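Local coordinates for protein U4/U6 snRNA-associated-splicing factor PRP24 (PDB 5TF6) that binds U6 snRNA and works as a recycling factor of the spliceosome, the machinery that removes introns from pre-mRNA, at residues K309-I314 with A323-R328. Sequence-based numbering, arbitrary orientation.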
loop_
_atom_site.group_PDB
_atom_site.type_symbol
_atom_site.label_atom_id
_atom_site.label_comp_id
_atom_site.label_asym_id
_atom_site.label_seq_id
_atom_site.Cartn_x
_atom_site.Cartn_y
_atom_site.Cartn_z
ATOM N N LYS A 309 23.601 -1.325 -3.066
ATOM C CA LYS A 309 24.232 -0.114 -3.641
ATOM C C LYS A 309 24.121 -0.031 -5.162
ATOM O O LYS A 309 24.151 1.040 -5.750
ATOM C CB LYS A 309 25.692 -0.031 -3.231
ATOM C CG LYS A 309 26.527 -1.142 -3.812
ATOM C CD LYS A 309 27.907 -1.171 -3.170
ATOM C CE LYS A 309 28.814 -2.173 -3.860
ATOM N NZ LYS A 309 30.238 -1.819 -3.600
ATOM N N ASP A 310 23.989 -1.186 -5.788
ATOM C CA ASP A 310 23.800 -1.272 -7.205
ATOM C C ASP A 310 22.399 -0.858 -7.672
ATOM O O ASP A 310 22.179 -0.700 -8.858
ATOM C CB ASP A 310 24.118 -2.706 -7.616
ATOM C CG ASP A 310 25.608 -3.030 -7.420
ATOM O OD1 ASP A 310 26.440 -2.113 -7.571
ATOM O OD2 ASP A 310 25.955 -4.174 -7.086
ATOM N N ILE A 311 21.460 -0.704 -6.746
ATOM C CA ILE A 311 20.087 -0.359 -7.084
ATOM C C ILE A 311 19.804 1.103 -6.727
ATOM O O ILE A 311 19.883 1.487 -5.560
ATOM C CB ILE A 311 19.119 -1.246 -6.311
ATOM C CG1 ILE A 311 19.271 -2.691 -6.772
ATOM C CG2 ILE A 311 17.711 -0.807 -6.562
ATOM C CD1 ILE A 311 18.783 -3.694 -5.745
ATOM N N ARG A 312 19.469 1.929 -7.709
ATOM C CA ARG A 312 19.267 3.328 -7.376
ATOM C C ARG A 312 17.825 3.593 -6.975
ATOM O O ARG A 312 17.552 4.283 -6.027
ATOM C CB ARG A 312 19.693 4.221 -8.534
ATOM C CG ARG A 312 21.203 4.490 -8.577
ATOM C CD ARG A 312 21.562 5.818 -9.270
ATOM N NE ARG A 312 20.460 6.791 -9.173
ATOM C CZ ARG A 312 20.397 7.949 -9.828
ATOM N NH1 ARG A 312 21.393 8.357 -10.612
ATOM N NH2 ARG A 312 19.327 8.725 -9.665
ATOM N N LYS A 313 16.872 3.052 -7.701
ATOM C CA LYS A 313 15.491 3.406 -7.438
ATOM C C LYS A 313 14.621 2.315 -7.994
ATOM O O LYS A 313 14.997 1.678 -8.990
ATOM C CB LYS A 313 15.150 4.722 -8.151
ATOM C CG LYS A 313 14.036 5.574 -7.564
ATOM C CD LYS A 313 14.221 6.976 -8.159
ATOM C CE LYS A 313 13.278 8.034 -7.613
ATOM N NZ LYS A 313 13.038 9.072 -8.669
ATOM N N ILE A 314 13.462 2.112 -7.358
ATOM C CA ILE A 314 12.446 1.251 -7.879
ATOM C C ILE A 314 11.105 1.949 -7.905
ATOM O O ILE A 314 10.594 2.295 -6.861
ATOM C CB ILE A 314 12.315 0.020 -7.028
ATOM C CG1 ILE A 314 13.646 -0.719 -7.028
ATOM C CG2 ILE A 314 11.251 -0.893 -7.606
ATOM C CD1 ILE A 314 13.683 -1.999 -6.194
ATOM N N ALA A 323 7.009 -2.556 -13.140
ATOM C CA ALA A 323 7.855 -1.768 -12.316
ATOM C C ALA A 323 9.134 -1.473 -13.009
ATOM O O ALA A 323 9.611 -2.256 -13.821
ATOM C CB ALA A 323 8.163 -2.489 -11.033
ATOM N N ILE A 324 9.729 -0.361 -12.650
ATOM C CA ILE A 324 10.953 0.026 -13.205
ATOM C C ILE A 324 12.049 -0.020 -12.138
ATOM O O ILE A 324 11.867 0.484 -11.061
ATOM C CB ILE A 324 10.849 1.429 -13.724
ATOM C CG1 ILE A 324 10.034 1.425 -15.016
ATOM C CG2 ILE A 324 12.199 1.983 -13.995
ATOM C CD1 ILE A 324 9.757 2.834 -15.564
ATOM N N ILE A 325 13.201 -0.605 -12.492
ATOM C CA ILE A 325 14.364 -0.676 -11.605
ATOM C C ILE A 325 15.436 0.121 -12.283
ATOM O O ILE A 325 15.785 -0.189 -13.405
ATOM C CB ILE A 325 14.867 -2.109 -11.437
ATOM C CG1 ILE A 325 13.743 -2.994 -10.970
ATOM C CG2 ILE A 325 15.934 -2.126 -10.362
ATOM C CD1 ILE A 325 14.068 -4.484 -11.022
ATOM N N ILE A 326 15.925 1.160 -11.627
ATOM C CA ILE A 326 17.023 1.945 -12.139
ATOM C C ILE A 326 18.289 1.468 -11.437
ATOM O O ILE A 326 18.361 1.487 -10.228
ATOM C CB ILE A 326 16.774 3.445 -11.858
ATOM C CG1 ILE A 326 15.498 3.879 -12.548
ATOM C CG2 ILE A 326 17.920 4.304 -12.371
ATOM C CD1 ILE A 326 15.159 5.327 -12.322
ATOM N N PHE A 327 19.273 1.025 -12.204
ATOM C CA PHE A 327 20.528 0.464 -11.649
ATOM C C PHE A 327 21.624 1.492 -11.660
ATOM O O PHE A 327 21.439 2.577 -12.212
ATOM C CB PHE A 327 20.974 -0.747 -12.437
ATOM C CG PHE A 327 20.111 -1.933 -12.224
ATOM C CD1 PHE A 327 20.202 -2.660 -11.068
ATOM C CD2 PHE A 327 19.181 -2.308 -13.160
ATOM C CE1 PHE A 327 19.378 -3.749 -10.854
ATOM C CE2 PHE A 327 18.378 -3.414 -12.963
ATOM C CZ PHE A 327 18.468 -4.144 -11.805
ATOM N N ARG A 328 22.763 1.121 -11.057
ATOM C CA ARG A 328 23.878 2.022 -10.875
ATOM C C ARG A 328 24.447 2.367 -12.227
ATOM O O ARG A 328 24.751 3.511 -12.451
ATOM C CB ARG A 328 24.947 1.450 -9.911
ATOM C CG ARG A 328 26.329 1.091 -10.513
ATOM C CD ARG A 328 27.041 -0.094 -9.826
ATOM N NE ARG A 328 27.802 -0.890 -10.801
ATOM C CZ ARG A 328 28.444 -2.041 -10.563
ATOM N NH1 ARG A 328 28.446 -2.588 -9.354
ATOM N NH2 ARG A 328 29.104 -2.653 -11.556
#
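Ile-326 offers a single carbonyl to two successive residues of the antiparallel strand beside it, and a classic beta bulge results. Arg-312 N gives its hydrogen to Ile-326 O at 2.8 Å, while Lys-313 N reaches that oxygen only weakly. The return bond, from Ile-326 N to Lys-313 O, is nearly straight at 170°. Arg-312, the bulge's extra residue, turns its CB toward the neighbouring strand, 3.5 Å from Ile-326 O and near the CG2 branch of Ile-326, whose CD1 meets Lys-313 CB.

On the face that carries Ile-311, Ile-314, Ile-325 and Phe-327 the bumps are apolar. Ile-325 carries CG2 anti to its backbone N (CG1 has chi1 -55°), and this methyl faces the notch between Ile-311 CG2 and Ile-314 CG1, while sitting 3.5 Å above one face of the Phe-327 ring. Leu-300 of helix 293-303 touches Ile-311 and Ile-325, and Cys-297 touches Ile-314.

Just before strand 311-317 and after strand 322-327, Arg-328 NH1 meets Asp-310 OD1 from above the carboxylate plane in a 2.7 Å salt bridge, the flat groups 74° apart. Replacing Asp-310 by an alanine is likely to cost Arg-328 NH1 its carboxylate mate, leaving the arginine less firmly held. Asp-310 O accepts a hydrogen bond from Arg-328 N and borders the Phe-327 ring at its edge. These contacts build the bulged β2-β3 hairpin of an RRM fold, here the occluded RNA-recognition motif.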